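Long-range contacts in SnoaL-like domain-containing protein (Methylibium petroleiphilum PM1, PDB 3G16), which is of unknown function but adopts the cystatin-like alpha+beta fold of the SnoaL-like, NTF2-type family, whose members often hold small molecules in a pocket: residues 41-45 with 136-140; 15-19 with 115-120; 20-24 with 71-75. All blocks are in the same frame, centred on the assembly; numbering follows the deposited sequence.

In the fold
From the N terminus, helix 9-24 supplies the first segments of two contacts. Contact 2 joins residues 15-19 to strand 116-124 and closes the longest loop; contact 3, nested inside it, takes the next turn of the same helix to the start of strand 71-81, so the helix is tied to two well-separated strands of one sheet. Contact 1 takes the last part of strand 39-42 and the loop after it and crosses both others, reaching forward to the chain after strand 134-135. It meets contact 2 through neighbouring strands, with Tyr42 N 2.8 Å from Ile120 O, whereas contacts 2 and 3 touch where Ile16 packs on Ile75. Contacts 1 and 3 also touch the second subunit.

Contact 1: 41-45 with 136-140; sequences HYFPA and ELGDF
Tyr42 and Phe140 form a T-shaped aromatic pair: Phe140 points an edge at the tyrosine face, the planes 83° apart and the centroids separated by 5.0 Å. Phe140 CD1 sits over the centre of the tyrosine ring, 3.7 Å from Tyr42 CZ. A chi1 of -173° places the phenylalanine ring beside its own carbonyl carbon, from where it reaches this spot. Tyr42 also turns its CD1 edge to Gly138 O, which lies in the ring plane.

Backbone bonds hold the two segments together farther on. Gly138 N donates to Phe43 O at 2.9 Å, and Ala45 N donates to Glu136 O at 2.9 Å. Leu137 CA adds a weaker CH...O contact to Phe43 O. A water bridges Phe43 N and Gly138 O, its oxygen 2.8 Å from Gly138 O.

Apolar contact is slighter, with Leu137 CD1 lying 4.1 Å from Tyr42 CB. The carboxylate of Glu136 turns elsewhere, to Arg134 and to Arg103 of the second subunit. Together the paired bonds make a single beta bridge, Pro44 with Leu137, from which a type II turn (Leu137 to Phe140) leads on; the bridge ties the C-terminal part of the chain to the end region of strand 39-42.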
loop_
_atom_site.group_PDB
_atom_site.type_symbol
_atom_site.label_atom_id
_atom_site.label_comp_id
_atom_site.label_asym_id
_atom_site.label_seq_id
_atom_site.Cartn_x
_atom_site.Cartn_y
_atom_site.Cartn_z
ATOM N N HIS A 41 -9.316 10.797 3.279
ATOM C CA HIS A 41 -8.737 9.820 2.332
ATOM C C HIS A 41 -7.694 10.557 1.495
ATOM O O HIS A 41 -7.972 11.636 0.919
ATOM C CB HIS A 41 -9.797 9.294 1.388
ATOM C CG HIS A 41 -9.495 7.963 0.759
ATOM N ND1 HIS A 41 -8.287 7.629 0.155
ATOM C CD2 HIS A 41 -10.303 6.903 0.574
ATOM C CE1 HIS A 41 -8.385 6.399 -0.347
ATOM N NE2 HIS A 41 -9.602 5.928 -0.104
ATOM N N TYR A 42 -6.477 10.023 1.462
ATOM C CA TYR A 42 -5.376 10.566 0.671
ATOM C C TYR A 42 -5.121 9.650 -0.503
ATOM O O TYR A 42 -5.340 8.420 -0.443
ATOM C CB TYR A 42 -4.129 10.671 1.533
ATOM C CG TYR A 42 -4.270 11.590 2.716
ATOM C CD1 TYR A 42 -4.031 12.919 2.586
ATOM C CD2 TYR A 42 -4.662 11.134 3.966
ATOM C CE1 TYR A 42 -4.175 13.797 3.648
ATOM C CE2 TYR A 42 -4.803 11.997 5.043
ATOM C CZ TYR A 42 -4.553 13.328 4.887
ATOM O OH TYR A 42 -4.674 14.209 5.966
ATOM N N PHE A 43 -4.535 10.263 -1.537
ATOM C CA PHE A 43 -4.236 9.609 -2.813
ATOM C C PHE A 43 -2.908 10.121 -3.323
ATOM O O PHE A 43 -2.437 11.139 -2.864
ATOM C CB PHE A 43 -5.321 9.956 -3.873
ATOM C CG PHE A 43 -6.691 9.613 -3.444
ATOM C CD1 PHE A 43 -7.181 8.358 -3.632
ATOM C CD2 PHE A 43 -7.501 10.571 -2.852
ATOM C CE1 PHE A 43 -8.460 8.016 -3.245
ATOM C CE2 PHE A 43 -8.790 10.250 -2.456
ATOM C CZ PHE A 43 -9.283 8.984 -2.636
ATOM N N PRO A 44 -2.361 9.428 -4.325
ATOM C CA PRO A 44 -1.168 10.027 -4.925
ATOM C C PRO A 44 -1.390 11.480 -5.321
ATOM O O PRO A 44 -2.486 11.825 -5.823
ATOM C CB PRO A 44 -0.930 9.122 -6.135
ATOM C CG PRO A 44 -1.476 7.829 -5.759
ATOM C CD PRO A 44 -2.711 8.139 -4.925
ATOM N N ALA A 45 -0.382 12.332 -5.187
ATOM C CA ALA A 45 -0.530 13.741 -5.596
ATOM C C ALA A 45 -0.842 13.715 -7.104
ATOM O O ALA A 45 -0.305 12.884 -7.879
ATOM C CB ALA A 45 0.704 14.578 -5.304
ATOM N N GLU A 136 4.429 11.631 -3.804
ATOM C CA GLU A 136 3.951 11.384 -2.484
ATOM C C GLU A 136 2.450 11.702 -2.429
ATOM O O GLU A 136 1.896 12.085 -3.446
ATOM C CB GLU A 136 4.770 12.147 -1.440
ATOM C CG GLU A 136 4.743 13.612 -1.578
ATOM C CD GLU A 136 5.812 14.341 -0.722
ATOM O OE1 GLU A 136 6.643 13.699 -0.055
ATOM O OE2 GLU A 136 5.859 15.613 -0.761
ATOM N N LEU A 137 1.797 11.491 -1.290
ATOM C CA LEU A 137 0.363 11.720 -1.189
ATOM C C LEU A 137 0.047 13.191 -1.214
ATOM O O LEU A 137 0.696 13.999 -0.573
ATOM C CB LEU A 137 -0.141 11.132 0.094
ATOM C CG LEU A 137 -0.003 9.628 0.279
ATOM C CD1 LEU A 137 -0.242 9.264 1.750
ATOM C CD2 LEU A 137 -0.906 8.823 -0.724
ATOM N N GLY A 138 -1.000 13.522 -1.972
ATOM C CA GLY A 138 -1.486 14.888 -2.026
ATOM C C GLY A 138 -2.107 15.331 -0.711
ATOM O O GLY A 138 -2.894 14.618 -0.084
ATOM N N ASP A 139 -1.756 16.534 -0.295
ATOM C CA ASP A 139 -2.299 17.160 0.909
ATOM C C ASP A 139 -1.893 16.543 2.252
ATOM O O ASP A 139 -2.397 16.969 3.305
ATOM C CB ASP A 139 -3.833 17.301 0.850
ATOM C CG ASP A 139 -4.297 18.218 -0.267
ATOM O OD1 ASP A 139 -3.990 19.411 -0.242
ATOM O OD2 ASP A 139 -5.006 17.721 -1.165
ATOM N N PHE A 140 -1.045 15.534 2.218
ATOM C CA PHE A 140 -0.657 14.849 3.464
ATOM C C PHE A 140 0.454 15.639 4.156
ATOM O O PHE A 140 1.457 16.011 3.503
ATOM C CB PHE A 140 -0.240 13.424 3.160
ATOM C CG PHE A 140 0.012 12.612 4.376
ATOM C CD1 PHE A 140 -1.047 12.009 5.017
ATOM C CD2 PHE A 140 1.273 12.486 4.908
ATOM C CE1 PHE A 140 -0.855 11.302 6.158
ATOM C CE2 PHE A 140 1.474 11.755 6.049
ATOM C CZ PHE A 140 0.379 11.172 6.699
HETATM O O HOH W 1 -4.706 13.109 -1.546
#

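Contact 2: 15-19 with 115-120; sequences VIRTY and GLIREI
Val15 and Ile117 lie alongside each other, pointing opposite ways, with Val15 CG1 3.9 Å from Ile117 CG1 and nearly as near its CD1. The two methyls of Val15 divide the work. CG1, trans to the main-chain nitrogen (chi1 173°), meets the isoleucine, while CG2 goes toward the start of the strand, 3.5 Å from Gly115 O and more distantly beside Leu116 CD2. One turn along the helix, Tyr19 and Ile120 reach toward each other, and the isoleucine CD1 lies obliquely to the ring, 3.7 Å from Tyr19 CE2. Ile117 CD1 fills in between, 4.4 Å from both Tyr19 CD2 and Ile16 CG1.

Helix geometry sets this spacing: Tyr19 N bonds to Val15 O, putting the two residues on one side of the helix; the axes of 15-19 and 116-120 are 77° apart. On the strand, a classic beta bulge sets Arg118 and Glu119 together opposite Glu109. The bulge lets Ile117 and Ile120, three residues apart, both point toward the helix. Farther out, Phe35 meets the Tyr19 ring edge-to-face, and Tyr19 OH is hydrogen-bonded to Trp62 NE1, which fixes the polar end of the ring.

Since the segments meet almost wholly through hydrocarbon, the helix is held against the sheet by shape and burial, without a polar bond between them, while the Tyr19 hydroxyl is satisfied by Trp62 and the side chain lies near a bound unidentified ligand, probably from the crystallisation liquor.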
loop_
_atom_site.group_PDB
_atom_site.type_symbol
_atom_site.label_atom_id
_atom_site.label_comp_id
_atom_site.label_asym_id
_atom_site.label_seq_id
_atom_site.Cartn_x
_atom_site.Cartn_y
_atom_site.Cartn_z
ATOM N N VAL A 15 -15.933 -3.454 9.604
ATOM C CA VAL A 15 -16.062 -2.093 9.105
ATOM C C VAL A 15 -15.513 -1.940 7.685
ATOM O O VAL A 15 -16.139 -1.312 6.815
ATOM C CB VAL A 15 -15.334 -1.127 10.052
ATOM C CG1 VAL A 15 -15.273 0.303 9.499
ATOM C CG2 VAL A 15 -16.025 -1.116 11.431
ATOM N N ILE A 16 -14.363 -2.548 7.410
ATOM C CA ILE A 16 -13.770 -2.461 6.082
ATOM C C ILE A 16 -14.673 -3.089 5.022
ATOM O O ILE A 16 -14.921 -2.496 3.959
ATOM C CB ILE A 16 -12.381 -3.095 6.101
ATOM C CG1 ILE A 16 -11.397 -2.130 6.768
ATOM C CG2 ILE A 16 -11.939 -3.480 4.652
ATOM C CD1 ILE A 16 -10.022 -2.774 7.150
ATOM N N ARG A 17 -15.225 -4.248 5.319
ATOM C CA ARG A 17 -16.046 -4.879 4.313
ATOM C C ARG A 17 -17.387 -4.100 4.111
ATOM O O ARG A 17 -17.935 -4.041 2.989
ATOM C CB ARG A 17 -16.321 -6.339 4.664
ATOM C CG ARG A 17 -15.045 -7.200 4.623
ATOM C CD ARG A 17 -15.381 -8.710 4.630
ATOM N NE ARG A 17 -14.169 -9.517 4.633
ATOM C CZ ARG A 17 -13.416 -9.822 3.572
ATOM N NH1 ARG A 17 -13.714 -9.410 2.324
ATOM N NH2 ARG A 17 -12.340 -10.576 3.764
ATOM N N THR A 18 -17.929 -3.546 5.204
ATOM C CA THR A 18 -19.124 -2.739 5.091
ATOM C C THR A 18 -18.840 -1.517 4.178
ATOM O O THR A 18 -19.637 -1.096 3.372
ATOM C CB THR A 18 -19.625 -2.254 6.449
ATOM O OG1 THR A 18 -19.941 -3.405 7.246
ATOM C CG2 THR A 18 -20.885 -1.378 6.298
ATOM N N TYR A 19 -17.664 -0.918 4.357
ATOM C CA TYR A 19 -17.238 0.235 3.591
ATOM C C TYR A 19 -17.216 -0.106 2.090
ATOM O O TYR A 19 -17.777 0.597 1.282
ATOM C CB TYR A 19 -15.866 0.746 4.094
ATOM C CG TYR A 19 -15.155 1.696 3.174
ATOM C CD1 TYR A 19 -15.756 2.868 2.700
ATOM C CD2 TYR A 19 -13.857 1.467 2.859
ATOM C CE1 TYR A 19 -15.068 3.723 1.856
ATOM C CE2 TYR A 19 -13.152 2.323 2.016
ATOM C CZ TYR A 19 -13.777 3.447 1.511
ATOM O OH TYR A 19 -13.026 4.304 0.699
ATOM N N GLY A 115 -14.074 2.715 16.908
ATOM C CA GLY A 115 -14.037 1.502 16.126
ATOM C C GLY A 115 -14.282 1.758 14.655
ATOM O O GLY A 115 -14.455 0.816 13.871
ATOM N N LEU A 116 -14.165 3.025 14.242
ATOM C CA LEU A 116 -14.398 3.419 12.856
ATOM C C LEU A 116 -13.115 3.923 12.206
ATOM O O LEU A 116 -12.138 4.184 12.861
ATOM C CB LEU A 116 -15.473 4.490 12.794
ATOM C CG LEU A 116 -16.749 4.024 13.500
ATOM C CD1 LEU A 116 -17.823 5.270 13.279
ATOM C CD2 LEU A 116 -17.422 2.754 12.883
ATOM N N ILE A 117 -13.122 4.019 10.876
ATOM C CA ILE A 117 -11.943 4.431 10.115
ATOM C C ILE A 117 -11.728 5.924 10.272
ATOM O O ILE A 117 -12.675 6.709 10.113
ATOM C CB ILE A 117 -12.108 4.071 8.642
ATOM C CG1 ILE A 117 -12.194 2.545 8.476
ATOM C CG2 ILE A 117 -10.928 4.607 7.850
ATOM C CD1 ILE A 117 -12.664 2.084 7.098
ATOM N N ARG A 118 -10.492 6.319 10.537
ATOM C CA ARG A 118 -10.148 7.756 10.642
ATOM C C ARG A 118 -9.325 8.261 9.473
ATOM O O ARG A 118 -9.309 9.444 9.224
ATOM C CB ARG A 118 -9.448 8.076 11.977
ATOM C CG ARG A 118 -8.065 7.592 12.081
ATOM C CD ARG A 118 -7.454 7.986 13.415
ATOM N NE ARG A 118 -6.059 7.641 13.478
ATOM C CZ ARG A 118 -5.360 7.657 14.591
ATOM N NH1 ARG A 118 -5.930 7.983 15.756
ATOM N NH2 ARG A 118 -4.084 7.340 14.558
ATOM N N GLU A 119 -8.653 7.379 8.759
ATOM C CA GLU A 119 -7.802 7.807 7.654
ATOM C C GLU A 119 -7.519 6.654 6.732
ATOM O O GLU A 119 -7.335 5.527 7.187
ATOM C CB GLU A 119 -6.476 8.317 8.217
ATOM C CG GLU A 119 -5.533 8.910 7.187
ATOM C CD GLU A 119 -4.328 9.555 7.824
ATOM O OE1 GLU A 119 -4.506 10.613 8.485
ATOM O OE2 GLU A 119 -3.228 9.000 7.726
ATOM N N ILE A 120 -7.432 6.962 5.431
ATOM C CA ILE A 120 -7.024 5.986 4.404
ATOM C C ILE A 120 -5.966 6.666 3.540
ATOM O O ILE A 120 -6.144 7.844 3.164
ATOM C CB ILE A 120 -8.187 5.463 3.535
ATOM C CG1 ILE A 120 -9.285 4.858 4.420
ATOM C CG2 ILE A 120 -7.654 4.481 2.483
ATOM C CD1 ILE A 120 -10.501 4.382 3.646
#

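Contact 3: 20-24 with 71-75; sequences YDGCN and SYWTI
Asn24 grips the backbone of Trp73 at two points, much as a neighbouring strand would. Trp73 N donates to a lone pair of Asn24 OD1 at 2.8 Å (171°), and Asn24 ND2 donates to Trp73 O at 2.9 Å in an almost straight bond. One end of the amide accepts and the other donates, so a flipped amide would probably lose both bonds.

The closely packed, buried part lies inward of this clamp. Cys23 CB rests 3.6 Å from Trp73 CE3, and the Cys23 SG stands more distantly above the six-membered ring of Trp73, 4.9 Å from the centroid. Ile75 covers one face of Tyr20 in a CH-pi contact, its CG1 3.8 Å from the ring centroid. Tyr20 CD2 also touches Trp73 CB, and Tyr20 OH is bonded to Glu106.

The outer side is more thinly covered. There a chi1 of -165° swings Tyr72 to lay its ring flat over the Asn24 amide, the planes 13° apart and Asn24 ND2 3.5 Å from Tyr72 CE1. Pro152 of the second subunit packs on Tyr72. A serine here would probably uncover the amide on that side and leave Pro152 of the second subunit without its aromatic partner.

Asn24 OD1 and ND2 both bind the Trp73 backbone, so the last helix turn fixes the strand there; Trp73 NE1 bonds to an unidentified ligand, probably from the crystallisation liquor, consistent with a pocket.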
loop_
_atom_site.group_PDB
_atom_site.type_symbol
_atom_site.label_atom_id
_atom_site.label_comp_id
_atom_site.label_asym_id
_atom_site.label_seq_id
_atom_site.Cartn_x
_atom_site.Cartn_y
_atom_site.Cartn_z
ATOM N N TYR A 20 -16.495 -1.179 1.757
ATOM C CA TYR A 20 -16.405 -1.612 0.347
ATOM C C TYR A 20 -17.769 -1.975 -0.221
ATOM O O TYR A 20 -18.061 -1.673 -1.352
ATOM C CB TYR A 20 -15.360 -2.726 0.173
ATOM C CG TYR A 20 -13.943 -2.217 -0.015
ATOM C CD1 TYR A 20 -13.277 -1.627 1.006
ATOM C CD2 TYR A 20 -13.311 -2.346 -1.228
ATOM C CE1 TYR A 20 -11.968 -1.096 0.840
ATOM C CE2 TYR A 20 -11.997 -1.901 -1.434
ATOM C CZ TYR A 20 -11.352 -1.244 -0.381
ATOM O OH TYR A 20 -10.043 -0.774 -0.612
ATOM N N ASP A 21 -18.612 -2.615 0.585
ATOM C CA ASP A 21 -19.994 -2.896 0.152
ATOM C C ASP A 21 -20.679 -1.588 -0.205
ATOM O O ASP A 21 -21.328 -1.443 -1.213
ATOM C CB ASP A 21 -20.791 -3.600 1.231
ATOM C CG ASP A 21 -20.415 -5.071 1.409
ATOM O OD1 ASP A 21 -19.563 -5.587 0.703
ATOM O OD2 ASP A 21 -21.016 -5.681 2.361
ATOM N N GLY A 22 -20.576 -0.635 0.697
ATOM C CA GLY A 22 -21.185 0.665 0.488
ATOM C C GLY A 22 -20.669 1.369 -0.751
ATOM O O GLY A 22 -21.420 2.034 -1.463
ATOM N N CYS A 23 -19.367 1.250 -0.983
ATOM C CA CYS A 23 -18.790 1.786 -2.218
ATOM C C CYS A 23 -19.468 1.171 -3.441
ATOM O O CYS A 23 -19.973 1.872 -4.304
ATOM C CB CYS A 23 -17.287 1.481 -2.309
ATOM S SG CYS A 23 -16.261 2.421 -1.121
ATOM N N ASN A 24 -19.510 -0.167 -3.504
ATOM C CA ASN A 24 -20.110 -0.808 -4.683
ATOM C C ASN A 24 -21.585 -0.516 -4.838
ATOM O O ASN A 24 -22.099 -0.440 -5.946
ATOM C CB ASN A 24 -19.811 -2.310 -4.717
ATOM C CG ASN A 24 -18.365 -2.572 -4.998
ATOM O OD1 ASN A 24 -17.719 -1.727 -5.632
ATOM N ND2 ASN A 24 -17.833 -3.704 -4.560
ATOM N N SER A 71 -17.669 2.178 -11.441
ATOM C CA SER A 71 -16.667 1.678 -10.535
ATOM C C SER A 71 -17.172 0.488 -9.721
ATOM O O SER A 71 -18.288 0.470 -9.254
ATOM C CB SER A 71 -16.270 2.753 -9.579
ATOM O OG SER A 71 -15.669 3.833 -10.280
ATOM N N TYR A 72 -16.320 -0.517 -9.629
ATOM C CA TYR A 72 -16.592 -1.683 -8.782
ATOM C C TYR A 72 -15.267 -2.056 -8.178
ATOM O O TYR A 72 -14.269 -2.224 -8.882
ATOM C CB TYR A 72 -17.134 -2.832 -9.604
ATOM C CG TYR A 72 -17.765 -3.934 -8.756
ATOM C CD1 TYR A 72 -16.971 -4.890 -8.123
ATOM C CD2 TYR A 72 -19.122 -3.975 -8.548
ATOM C CE1 TYR A 72 -17.553 -5.869 -7.322
ATOM C CE2 TYR A 72 -19.727 -4.994 -7.774
ATOM C CZ TYR A 72 -18.912 -5.921 -7.160
ATOM O OH TYR A 72 -19.462 -6.930 -6.353
ATOM N N TRP A 73 -15.229 -2.188 -6.862
ATOM C CA TRP A 73 -14.015 -2.480 -6.135
ATOM C C TRP A 73 -14.022 -3.887 -5.559
ATOM O O TRP A 73 -15.038 -4.361 -5.063
ATOM C CB TRP A 73 -13.895 -1.496 -4.969
ATOM C CG TRP A 73 -13.595 -0.120 -5.344
ATOM C CD1 TRP A 73 -12.343 0.418 -5.433
ATOM C CD2 TRP A 73 -14.513 0.961 -5.585
ATOM N NE1 TRP A 73 -12.416 1.743 -5.781
ATOM C CE2 TRP A 73 -13.739 2.114 -5.856
ATOM C CE3 TRP A 73 -15.898 1.067 -5.633
ATOM C CZ2 TRP A 73 -14.332 3.360 -6.108
ATOM C CZ3 TRP A 73 -16.466 2.308 -5.883
ATOM C CH2 TRP A 73 -15.675 3.430 -6.119
ATOM N N THR A 74 -12.860 -4.495 -5.512
ATOM C CA THR A 74 -12.655 -5.761 -4.852
ATOM C C THR A 74 -11.551 -5.647 -3.812
ATOM O O THR A 74 -10.560 -4.905 -3.998
ATOM C CB THR A 74 -12.334 -6.895 -5.834
ATOM O OG1 THR A 74 -11.120 -6.625 -6.537
ATOM C CG2 THR A 74 -13.470 -7.074 -6.832
ATOM N N ILE A 75 -11.707 -6.399 -2.716
ATOM C CA ILE A 75 -10.690 -6.540 -1.687
ATOM C C ILE A 75 -9.918 -7.782 -2.080
ATOM O O ILE A 75 -10.476 -8.885 -2.075
ATOM C CB ILE A 75 -11.289 -6.708 -0.293
ATOM C CG1 ILE A 75 -12.064 -5.451 0.135
ATOM C CG2 ILE A 75 -10.205 -7.095 0.706
ATOM C CD1 ILE A 75 -12.782 -5.564 1.506
#